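PDB 3BRU: transcriptional regulator AcuR from Rhodobacter sphaeroides 2.4.1, which represses transcription of its own operon as a TetR-family DNA-binding protein, probably by binding two operator sequences in the promoter. Local coordinates for residues A38-S50 / R125-A139. Residues are numbered along the deposited sequence; the frame is centred on the assembly and turned at random.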
loop_
_atom_site.group_PDB
_atom_site.type_symbol
_atom_site.label_atom_id
_atom_site.label_comp_id
_atom_site.label_asym_id
_atom_site.label_seq_id
_atom_site.Cartn_x
_atom_site.Cartn_y
_atom_site.Cartn_z
ATOM N N ALA A 38 12.691 -9.734 16.529
ATOM C CA ALA A 38 12.783 -8.315 16.643
ATOM C C ALA A 38 12.702 -7.671 15.263
ATOM O O ALA A 38 12.152 -6.602 15.126
ATOM C CB ALA A 38 14.093 -7.936 17.344
ATOM N N GLY A 39 13.275 -8.307 14.239
ATOM C CA GLY A 39 13.225 -7.786 12.895
ATOM C C GLY A 39 11.811 -7.722 12.384
ATOM O O GLY A 39 11.388 -6.656 11.894
ATOM N N LEU A 40 11.085 -8.853 12.482
ATOM C CA LEU A 40 9.684 -8.979 12.050
ATOM C C LEU A 40 8.786 -8.015 12.772
ATOM O O LEU A 40 7.952 -7.364 12.131
ATOM C CB LEU A 40 9.135 -10.405 12.198
ATOM C CG LEU A 40 9.776 -11.487 11.310
ATOM C CD1 LEU A 40 9.349 -12.883 11.704
ATOM C CD2 LEU A 40 9.570 -11.244 9.783
ATOM N N GLU A 41 8.966 -7.876 14.074
ATOM C CA GLU A 41 8.131 -6.964 14.841
ATOM C C GLU A 41 8.320 -5.514 14.434
ATOM O O GLU A 41 7.344 -4.803 14.231
ATOM C CB GLU A 41 8.343 -7.139 16.345
ATOM C CG GLU A 41 7.806 -8.480 16.860
ATOM C CD GLU A 41 8.116 -8.729 18.344
ATOM O OE1 GLU A 41 8.801 -7.854 18.928
ATOM O OE2 GLU A 41 7.705 -9.795 18.920
ATOM N N HIS A 42 9.568 -5.090 14.293
ATOM C CA HIS A 42 9.896 -3.687 14.066
ATOM C C HIS A 42 9.600 -3.257 12.644
ATOM O O HIS A 42 9.117 -2.163 12.437
ATOM C CB HIS A 42 11.361 -3.389 14.401
ATOM C CG HIS A 42 11.638 -3.280 15.865
ATOM N ND1 HIS A 42 11.985 -2.090 16.472
ATOM C CD2 HIS A 42 11.588 -4.206 16.852
ATOM C CE1 HIS A 42 12.146 -2.290 17.768
ATOM N NE2 HIS A 42 11.931 -3.572 18.021
ATOM N N LEU A 43 9.871 -4.120 11.668
ATOM C CA LEU A 43 9.548 -3.803 10.262
ATOM C C LEU A 43 8.096 -3.960 9.814
ATOM O O LEU A 43 7.698 -3.376 8.773
ATOM C CB LEU A 43 10.414 -4.600 9.308
ATOM C CG LEU A 43 11.783 -4.028 8.980
ATOM C CD1 LEU A 43 12.654 -3.919 10.235
ATOM C CD2 LEU A 43 12.417 -4.962 7.935
ATOM N N THR A 44 7.313 -4.740 10.558
ATOM C CA THR A 44 5.853 -4.789 10.330
ATOM C C THR A 44 5.157 -3.570 10.988
ATOM O O THR A 44 4.074 -3.173 10.590
ATOM C CB THR A 44 5.219 -6.138 10.812
ATOM O OG1 THR A 44 5.447 -6.311 12.209
ATOM C CG2 THR A 44 5.852 -7.327 10.076
ATOM N N GLU A 45 5.803 -2.982 11.986
ATOM C CA GLU A 45 5.240 -1.865 12.717
ATOM C C GLU A 45 5.690 -0.537 12.102
ATOM O O GLU A 45 4.887 0.387 11.933
ATOM C CB GLU A 45 5.641 -1.962 14.188
ATOM C CG GLU A 45 5.068 -0.854 15.045
ATOM C CD GLU A 45 4.752 -1.283 16.481
ATOM O OE1 GLU A 45 5.188 -2.412 16.901
ATOM O OE2 GLU A 45 4.061 -0.475 17.182
ATOM N N LYS A 46 6.977 -0.442 11.776
ATOM C CA LYS A 46 7.558 0.758 11.169
ATOM C C LYS A 46 7.908 0.415 9.717
ATOM O O LYS A 46 7.023 0.214 8.898
ATOM C CB LYS A 46 8.760 1.265 11.967
ATOM C CG LYS A 46 8.400 1.541 13.388
ATOM C CD LYS A 46 9.203 2.649 14.010
ATOM C CE LYS A 46 10.457 2.115 14.680
ATOM N NZ LYS A 46 11.297 3.254 15.139
ATOM N N GLY A 47 9.171 0.310 9.392
ATOM C CA GLY A 47 9.557 -0.205 8.104
ATOM C C GLY A 47 11.064 -0.275 8.133
ATOM O O GLY A 47 11.694 0.036 9.161
ATOM N N TYR A 48 11.648 -0.674 7.010
ATOM C CA TYR A 48 13.091 -0.819 6.892
ATOM C C TYR A 48 13.868 0.495 7.079
ATOM O O TYR A 48 14.796 0.530 7.899
ATOM C CB TYR A 48 13.397 -1.466 5.555
ATOM C CG TYR A 48 14.840 -1.730 5.267
ATOM C CD1 TYR A 48 15.377 -2.992 5.493
ATOM C CD2 TYR A 48 15.678 -0.726 4.739
ATOM C CE1 TYR A 48 16.710 -3.263 5.190
ATOM C CE2 TYR A 48 17.020 -0.999 4.425
ATOM C CZ TYR A 48 17.515 -2.278 4.650
ATOM O OH TYR A 48 18.821 -2.599 4.396
ATOM N N SER A 49 13.483 1.555 6.353
ATOM C CA SER A 49 14.149 2.879 6.454
ATOM C C SER A 49 14.171 3.504 7.861
ATOM O O SER A 49 15.034 4.310 8.154
ATOM C CB SER A 49 13.534 3.923 5.501
ATOM O OG SER A 49 13.264 3.409 4.209
ATOM N N SER A 50 13.203 3.129 8.706
ATOM C CA SER A 50 13.004 3.691 10.043
ATOM C C SER A 50 13.798 2.973 11.120
ATOM O O SER A 50 13.971 3.468 12.231
ATOM C CB SER A 50 11.531 3.551 10.410
ATOM O OG SER A 50 10.899 4.801 10.305
ATOM N N ARG A 125 -1.526 -2.125 14.708
ATOM C CA ARG A 125 -0.273 -1.389 14.576
ATOM C C ARG A 125 0.732 -2.122 13.664
ATOM O O ARG A 125 1.713 -1.537 13.222
ATOM C CB ARG A 125 0.339 -1.158 15.961
ATOM C CG ARG A 125 -0.410 -0.118 16.802
ATOM C CD ARG A 125 0.261 0.105 18.166
ATOM N NE ARG A 125 0.336 -1.161 18.927
ATOM C CZ ARG A 125 -0.506 -1.572 19.890
ATOM N NH1 ARG A 125 -1.540 -0.825 20.302
ATOM N NH2 ARG A 125 -0.299 -2.761 20.449
ATOM N N ARG A 126 0.473 -3.397 13.377
ATOM C CA ARG A 126 1.380 -4.194 12.577
ATOM C C ARG A 126 0.722 -4.690 11.309
ATOM O O ARG A 126 -0.357 -5.323 11.326
ATOM C CB ARG A 126 1.897 -5.385 13.373
ATOM C CG ARG A 126 2.813 -5.022 14.533
ATOM C CD ARG A 126 3.355 -6.302 15.192
ATOM N NE ARG A 126 3.970 -5.943 16.462
ATOM C CZ ARG A 126 4.223 -6.812 17.433
ATOM N NH1 ARG A 126 3.918 -8.096 17.270
ATOM N NH2 ARG A 126 4.770 -6.395 18.569
ATOM N N GLY A 127 1.390 -4.416 10.197
ATOM C CA GLY A 127 0.858 -4.768 8.901
ATOM C C GLY A 127 1.615 -5.893 8.250
ATOM O O GLY A 127 2.207 -6.758 8.921
ATOM N N CYS A 128 1.593 -5.874 6.921
ATOM C CA CYS A 128 2.281 -6.859 6.138
ATOM C C CYS A 128 3.725 -6.384 5.937
ATOM O O CYS A 128 3.958 -5.246 5.539
ATOM C CB CYS A 128 1.566 -7.056 4.806
ATOM S SG CYS A 128 2.351 -8.345 3.850
ATOM N N LEU A 129 4.685 -7.255 6.218
ATOM C CA LEU A 129 6.093 -6.949 5.962
ATOM C C LEU A 129 6.353 -6.640 4.481
ATOM O O LEU A 129 7.092 -5.721 4.143
ATOM C CB LEU A 129 6.996 -8.111 6.409
ATOM C CG LEU A 129 8.456 -7.866 6.054
ATOM C CD1 LEU A 129 9.011 -6.847 7.010
ATOM C CD2 LEU A 129 9.278 -9.114 6.098
ATOM N N VAL A 130 5.742 -7.438 3.613
ATOM C CA VAL A 130 5.930 -7.332 2.186
ATOM C C VAL A 130 5.330 -6.054 1.611
ATOM O O VAL A 130 5.876 -5.436 0.678
ATOM C CB VAL A 130 5.408 -8.619 1.488
ATOM C CG1 VAL A 130 5.303 -8.441 -0.038
ATOM C CG2 VAL A 130 6.316 -9.795 1.863
ATOM N N GLY A 131 4.201 -5.654 2.171
ATOM C CA GLY A 131 3.574 -4.396 1.784
ATOM C C GLY A 131 4.379 -3.231 2.294
ATOM O O GLY A 131 4.609 -2.270 1.537
ATOM N N ASN A 132 4.790 -3.282 3.567
ATOM C CA ASN A 132 5.642 -2.197 4.114
ATOM C C ASN A 132 6.898 -1.989 3.287
ATOM O O ASN A 132 7.228 -0.855 2.957
ATOM C CB ASN A 132 6.081 -2.435 5.559
ATOM C CG ASN A 132 4.936 -2.367 6.565
ATOM O OD1 ASN A 132 3.742 -2.215 6.221
ATOM N ND2 ASN A 132 5.301 -2.478 7.839
ATOM N N LEU A 133 7.621 -3.063 2.972
ATOM C CA LEU A 133 8.876 -2.907 2.258
ATOM C C LEU A 133 8.623 -2.538 0.793
ATOM O O LEU A 133 9.379 -1.734 0.204
ATOM C CB LEU A 133 9.737 -4.164 2.339
ATOM C CG LEU A 133 10.240 -4.675 3.690
ATOM C CD1 LEU A 133 11.153 -5.870 3.477
ATOM C CD2 LEU A 133 10.956 -3.627 4.487
ATOM N N GLY A 134 7.580 -3.131 0.209
ATOM C CA GLY A 134 7.184 -2.841 -1.174
ATOM C C GLY A 134 6.944 -1.364 -1.449
ATOM O O GLY A 134 7.438 -0.803 -2.436
ATOM N N GLN A 135 6.173 -0.741 -0.574
ATOM C CA GLN A 135 5.967 0.695 -0.601
ATOM C C GLN A 135 7.243 1.541 -0.482
ATOM O O GLN A 135 7.319 2.601 -1.100
ATOM C CB GLN A 135 4.960 1.117 0.472
ATOM C CG GLN A 135 4.398 2.509 0.257
ATOM C CD GLN A 135 3.417 2.609 -0.925
ATOM O OE1 GLN A 135 3.786 2.355 -2.072
ATOM N NE2 GLN A 135 2.176 3.040 -0.644
ATOM N N GLU A 136 8.229 1.113 0.306
ATOM C CA GLU A 136 9.466 1.905 0.392
ATOM C C GLU A 136 10.603 1.473 -0.548
ATOM O O GLU A 136 11.762 1.823 -0.335
ATOM C CB GLU A 136 9.958 2.022 1.839
ATOM C CG GLU A 136 10.384 0.724 2.472
ATOM C CD GLU A 136 10.395 0.807 4.015
ATOM O OE1 GLU A 136 9.874 -0.176 4.638
ATOM O OE2 GLU A 136 10.904 1.842 4.585
HETATM N N MSE A 137 10.258 0.725 -1.590
HETATM C CA MSE A 137 11.213 0.212 -2.556
HETATM C C MSE A 137 12.248 1.260 -3.055
HETATM O O MSE A 137 13.405 0.911 -3.252
HETATM C CB MSE A 137 10.467 -0.453 -3.721
HETATM C CG MSE A 137 11.372 -1.243 -4.694
HETATM SE SE MSE A 137 12.424 -2.711 -3.923
HETATM C CE MSE A 137 14.285 -2.166 -4.417
ATOM N N GLY A 138 11.858 2.527 -3.240
ATOM C CA GLY A 138 12.810 3.549 -3.674
ATOM C C GLY A 138 14.015 3.713 -2.736
ATOM O O GLY A 138 15.084 4.174 -3.172
ATOM N N ALA A 139 13.867 3.339 -1.455
ATOM C CA ALA A 139 14.954 3.516 -0.485
ATOM C C ALA A 139 15.695 2.204 -0.146
ATOM O O ALA A 139 16.581 2.194 0.722
ATOM C CB ALA A 139 14.442 4.206 0.783
HETATM O O HOH W 1 1.989 1.224 12.793
HETATM O O HOH W 2 2.659 -3.649 18.436
#
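Leu-43 and Leu-129 meet at the apolar centre, where CD1 of Leu-129 packs 3.5 Å from CB of Leu-43. The Leu-129 CB sets out alongside the partner helix, and a chi1 of 176°, which places CG opposite the backbone N, carries CD1 in to Leu-43. Thr-44 CG2 rests against Leu-129 CB, the two side chains crossing at about a right angle. CD2 of Leu-133 continues the patch, touching Leu-43 CD2 and, 3.4 Å away, Tyr-48 CB; Leu-81, Ile-82 and Tyr-85 of helix 74-97 pack against these leucines.

Around this core the end of helix 31-45 is tied to helix 129-135. The amide of Asn-132, buried, sends ND2 to Leu-43 O (2.7 Å), nearly in its own amide plane, and more weakly to Thr-44 O. Gly-127 N also donates to Thr-44 O, almost straight at 173° but from above the carbonyl plane. In TetR-family terms, the first helix of the N-terminal DNA-binding domain here packs on helix 129-135 of the C-terminal domain.

Beyond the helix end, Glu-136 receives the turn at 48-49: OE1 accepts from Tyr-48 N (3.0 Å), while OE2 takes both N and OG of Ser-49 (3.1 and 2.9 Å) from one face of the carboxylate. Ser-49 OG also has a weak hydrogen bond with Ser-50 OG of the second subunit. At the other edge, the Arg-126 guanidinium lays one face over Glu-41 CG, whose carboxylate pairs with Arg-37, and turns its edge to Glu-45 OE1 in a long salt bridge (NE to OE1 3.8 Å). Water links Glu-45 O to Arg-125 O.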